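Local coordinates for protein beta-1,4-mannanase (Aplysia kurodai, PDB 3VUP) that probably hydrolyses the beta-1,4-mannosidic linkages of mannan as a digestive-fluid enzyme of the sea hare, built on a TIM barrel, at residues D90-K93 with D94-D97; L96-A99 with K100-I104. One frame throughout, in Å; residues are numbered along the deposited sequence.

Both contacts are local and lie on helix 88-101, which leads into barrel strand 105-112; their centres are about 9 Å apart and they share Leu-96 and Asp-97. Contact 1 belongs to the regular body of the helix: one flank is a buried apolar row, the other carries an i to i+4 lysine-aspartate salt bridge at the surface. Contact 2 is the carboxyl end, where the regular bonding weakens and a Schellman motif turns the chain toward the strand. Its direct apolar touch is Ala-99 with Ile-104, and its polar part rests on backbone carbonyls, a water and links to helix 36-53 in place of a direct salt bridge within the turn.

Contact 1 (D90-K93 with D94-D97); sequences DDMK and DLLD
Met-92 and Leu-95 meet on the buried flank of helix 88-101, the methyl CE of Met-92 lying 4.3 Å from CD2 of Leu-95. Around this apolar touch the backbone is closely packed. Leu-96 sets its CG 3.4 Å from the carbonyl O of Met-92, which also accepts the N-H of Leu-96 in the regular i to i+4 pattern. The same pattern joins Asp-94 N to Asp-90 O, Leu-95 N to Asp-91 O and Asp-97 N to Lys-93 O, the last at 2.8 Å.

The solvent side is looser and is held by charge. In one of the two conformers modelled for Lys-93, its NZ forms a salt bridge with OD2 of Asp-97 at 2.8 Å, taken on the syn lone pair, the side facing the other carboxylate oxygen. With CG anti to the backbone N (chi1 170°), the lysine chain reaches mainly outward from the helix, leaning only slightly toward its carboxyl end. It crosses the Asp-97 side chain obliquely, the lysine CG 3.5 Å from Asp-97 OD2; a bend at chi4 (-55°) then brings the ammonium to that oxygen. OD1 of Asp-97 is held separately by His-151 NE2, which would probably do most to restrain the rotation of the carboxylate. The second lysine conformer suggests that the outer grip is not rigid.

Asp-94 leads away from the turn toward helix 36-53, where its OD2 accepts from Trp-37 NE1 and bridges to Lys-41. The helix thus lies between two others outside the barrel: Met-92 touches Ile-144 of helix 130-147, Leu-95 packs on Trp-37 and Phe-48 of helix 36-53, and Leu-95 and Leu-96 both reach Val-106 of strand 105-112.

Contact 2 (L96-A99 with K100-I104); sequences LDTA and KKYNI
Ala-99 and Ile-104 close the carboxyl end of helix 88-101, CB of Ala-99 lying 4.4 Å from CB of Ile-104. Beside this pair, the carbonyl O of Ala-99 receives two N-H groups: Tyr-102 N at 3.0 Å and Ile-104 N at 3.1 Å. These donors come from opposite faces of the carbonyl plane and neither lies on a lone pair, but the bond from Ile-104 is the straighter (N-H...O 165°). Together with Asn-103 N bonded to Lys-100 O, it makes a Schellman motif, and Asn-103, at positive phi (53°), is its C-prime residue. One turn earlier the Lys-100 N to Leu-96 O bond is still regular, whereas Lys-101 N divides itself between Asp-97 O and Thr-98 O, weakly in both cases.

Beside this backbone turn, Tyr-102 and Thr-98 lie alongside one another and point the same way. Ring atom CE2 of Tyr-102 comes within 4.2 Å of the Thr-98 methyl CG2, and its CD2 is 3.1 Å from the carbonyl O of Thr-98, which approaches the ring obliquely. Thr-98 has CG2 anti to its own nitrogen, directed at the tyrosine, while OG1 turns back to Asp-94 O. A water donates to OG1 of Thr-98 at 2.8 Å and, in one of two modelled conformers of Lys-101, weakly accepts from its NZ.

Farther out, Glu-45 of helix 36-53 holds Tyr-102 OH and, in that same lysine conformer, forms a salt bridge with Lys-101 NZ, while Phe-48 covers Ala-99 and Ile-104. Asn-103 OD1 ties the turn to the C-terminal residue, Leu-351. At the helix end, then, the backbone largely supplies its own donors: the N-H groups of Tyr-102 and Ile-104 satisfy Ala-99 O, and that of Asn-103 satisfies Lys-100 O.

Contact 1 (D90-K93 with D94-D97)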
loop_
_atom_site.group_PDB
_atom_site.type_symbol
_atom_site.label_atom_id
_atom_site.label_comp_id
_atom_site.label_asym_id
_atom_site.label_seq_id
_atom_site.Cartn_x
_atom_site.Cartn_y
_atom_site.Cartn_z
ATOM N N ASP A 90 6.229 20.240 -2.953
ATOM C CA ASP A 90 6.846 20.622 -1.685
ATOM C C ASP A 90 6.320 19.780 -0.522
ATOM O O ASP A 90 7.077 19.402 0.375
ATOM C CB ASP A 90 6.592 22.103 -1.371
ATOM C CG ASP A 90 7.342 23.053 -2.295
ATOM O OD1 ASP A 90 8.374 22.662 -2.876
ATOM O OD2 ASP A 90 6.893 24.212 -2.423
ATOM N N ASP A 91 5.017 19.509 -0.530
ATOM C CA ASP A 91 4.385 18.757 0.545
ATOM C C ASP A 91 4.951 17.344 0.627
ATOM O O ASP A 91 5.256 16.845 1.714
ATOM C CB ASP A 91 2.873 18.668 0.333
ATOM C CG ASP A 91 2.169 20.015 0.437
ATOM O OD1 ASP A 91 2.737 20.978 1.008
ATOM O OD2 ASP A 91 1.018 20.090 -0.052
ATOM N N MET A 92 5.086 16.696 -0.523
ATOM C CA MET A 92 5.584 15.328 -0.534
ATOM C C MET A 92 7.048 15.277 -0.092
ATOM O O MET A 92 7.444 14.382 0.662
ATOM C CB MET A 92 5.380 14.686 -1.905
ATOM C CG MET A 92 3.902 14.506 -2.281
ATOM S SD MET A 92 2.961 13.460 -1.137
ATOM C CE MET A 92 3.753 11.868 -1.379
ATOM N N LYS A 93 7.846 16.253 -0.520
ATOM C CA LYS A 93 9.228 16.319 -0.071
ATOM C C LYS A 93 9.307 16.574 1.431
ATOM O O LYS A 93 10.089 15.936 2.130
ATOM C CB LYS A 93 10.018 17.381 -0.842
ATOM C CG LYS A 93 11.401 17.640 -0.241
ATOM C CD LYS A 93 12.429 18.084 -1.262
ATOM C CE LYS A 93 13.836 17.975 -0.682
ATOM N NZ LYS A 93 13.986 18.722 0.601
ATOM N N ASP A 94 8.487 17.495 1.929
ATOM C CA ASP A 94 8.513 17.814 3.347
ATOM C C ASP A 94 8.036 16.648 4.209
ATOM O O ASP A 94 8.548 16.436 5.312
ATOM C CB ASP A 94 7.705 19.077 3.640
ATOM C CG ASP A 94 8.067 19.692 4.972
ATOM O OD1 ASP A 94 9.273 19.889 5.230
ATOM O OD2 ASP A 94 7.150 19.969 5.769
ATOM N N LEU A 95 7.053 15.903 3.714
ATOM C CA LEU A 95 6.624 14.681 4.379
ATOM C C LEU A 95 7.824 13.766 4.595
ATOM O O LEU A 95 8.059 13.269 5.697
ATOM C CB LEU A 95 5.575 13.963 3.530
ATOM C CG LEU A 95 5.297 12.499 3.893
ATOM C CD1 LEU A 95 4.678 12.353 5.279
ATOM C CD2 LEU A 95 4.408 11.879 2.831
ATOM N N LEU A 96 8.589 13.550 3.529
ATOM C CA LEU A 96 9.734 12.651 3.592
ATOM C C LEU A 96 10.874 13.217 4.443
ATOM O O LEU A 96 11.526 12.478 5.174
ATOM C CB LEU A 96 10.203 12.285 2.180
ATOM C CG LEU A 96 9.178 11.514 1.340
ATOM C CD1 LEU A 96 9.662 11.376 -0.088
ATOM C CD2 LEU A 96 8.905 10.141 1.936
ATOM N N ASP A 97 11.110 14.523 4.352
ATOM C CA ASP A 97 12.114 15.159 5.204
ATOM C C ASP A 97 11.733 15.016 6.682
ATOM O O ASP A 97 12.586 14.798 7.542
ATOM C CB ASP A 97 12.270 16.640 4.855
ATOM C CG ASP A 97 12.930 16.873 3.508
ATOM O OD1 ASP A 97 13.597 15.959 2.978
ATOM O OD2 ASP A 97 12.786 18.002 2.992
#

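Contact 2 (L96-A99 with K100-I104)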
loop_
_atom_site.group_PDB
_atom_site.type_symbol
_atom_site.label_atom_id
_atom_site.label_comp_id
_atom_site.label_asym_id
_atom_site.label_seq_id
_atom_site.Cartn_x
_atom_site.Cartn_y
_atom_site.Cartn_z
ATOM N N LEU A 96 8.589 13.550 3.529
ATOM C CA LEU A 96 9.734 12.651 3.592
ATOM C C LEU A 96 10.874 13.217 4.443
ATOM O O LEU A 96 11.526 12.478 5.174
ATOM C CB LEU A 96 10.203 12.285 2.180
ATOM C CG LEU A 96 9.178 11.514 1.340
ATOM C CD1 LEU A 96 9.662 11.376 -0.088
ATOM C CD2 LEU A 96 8.905 10.141 1.936
ATOM N N ASP A 97 11.110 14.523 4.352
ATOM C CA ASP A 97 12.114 15.159 5.204
ATOM C C ASP A 97 11.733 15.016 6.682
ATOM O O ASP A 97 12.586 14.798 7.542
ATOM C CB ASP A 97 12.270 16.640 4.855
ATOM C CG ASP A 97 12.930 16.873 3.508
ATOM O OD1 ASP A 97 13.597 15.959 2.978
ATOM O OD2 ASP A 97 12.786 18.002 2.992
ATOM N N THR A 98 10.441 15.141 6.962
ATOM C CA THR A 98 9.942 15.013 8.323
ATOM C C THR A 98 10.130 13.587 8.831
ATOM O O THR A 98 10.603 13.369 9.949
ATOM C CB THR A 98 8.461 15.435 8.407
ATOM O OG1 THR A 98 8.341 16.803 7.997
ATOM C CG2 THR A 98 7.934 15.288 9.827
ATOM N N ALA A 99 9.788 12.617 7.992
ATOM C CA ALA A 99 9.955 11.214 8.340
ATOM C C ALA A 99 11.424 10.883 8.609
ATOM O O ALA A 99 11.747 10.144 9.542
ATOM C CB ALA A 99 9.430 10.350 7.249
ATOM N N LYS A 100 12.316 11.442 7.794
ATOM C CA LYS A 100 13.742 11.190 7.952
ATOM C C LYS A 100 14.211 11.591 9.346
ATOM O O LYS A 100 15.024 10.894 9.953
ATOM C CB LYS A 100 14.541 11.938 6.880
ATOM C CG LYS A 100 16.053 11.728 6.957
ATOM C CD LYS A 100 16.803 12.598 5.947
ATOM C CE LYS A 100 18.313 12.498 6.125
ATOM N NZ LYS A 100 19.042 13.336 5.133
ATOM N N LYS A 101 13.677 12.699 9.857
ATOM C CA LYS A 101 14.034 13.196 11.187
ATOM C C LYS A 101 13.782 12.159 12.275
ATOM O O LYS A 101 14.492 12.112 13.281
ATOM C CB LYS A 101 13.278 14.484 11.520
ATOM C CG LYS A 101 13.619 15.660 10.626
ATOM C CD LYS A 101 13.126 16.968 11.225
ATOM C CE LYS A 101 11.647 16.902 11.563
ATOM N NZ LYS A 101 11.165 18.161 12.195
ATOM N N TYR A 102 12.775 11.325 12.047
ATOM C CA TYR A 102 12.350 10.325 13.013
ATOM C C TYR A 102 12.728 8.904 12.609
ATOM O O TYR A 102 12.237 7.942 13.197
ATOM C CB TYR A 102 10.839 10.442 13.254
ATOM C CG TYR A 102 10.478 11.801 13.793
ATOM C CD1 TYR A 102 10.700 12.116 15.124
ATOM C CD2 TYR A 102 9.964 12.784 12.960
ATOM C CE1 TYR A 102 10.402 13.369 15.614
ATOM C CE2 TYR A 102 9.657 14.034 13.437
ATOM C CZ TYR A 102 9.876 14.322 14.766
ATOM O OH TYR A 102 9.578 15.574 15.260
ATOM N N ASN A 103 13.603 8.773 11.615
ATOM C CA ASN A 103 14.036 7.453 11.161
ATOM C C ASN A 103 12.854 6.546 10.812
ATOM O O ASN A 103 12.793 5.375 11.207
ATOM C CB ASN A 103 14.956 6.802 12.191
ATOM C CG ASN A 103 16.312 7.462 12.246
ATOM O OD1 ASN A 103 16.785 8.002 11.250
ATOM N ND2 ASN A 103 16.953 7.414 13.406
ATOM N N ILE A 104 11.916 7.103 10.052
ATOM C CA ILE A 104 10.753 6.363 9.589
ATOM C C ILE A 104 10.736 6.309 8.064
ATOM O O ILE A 104 10.810 7.334 7.390
ATOM C CB ILE A 104 9.436 7.013 10.075
ATOM C CG1 ILE A 104 9.372 7.065 11.601
ATOM C CG2 ILE A 104 8.225 6.288 9.490
ATOM C CD1 ILE A 104 9.357 5.723 12.278
HETATM O O HOH W 1 9.941 18.816 9.142
#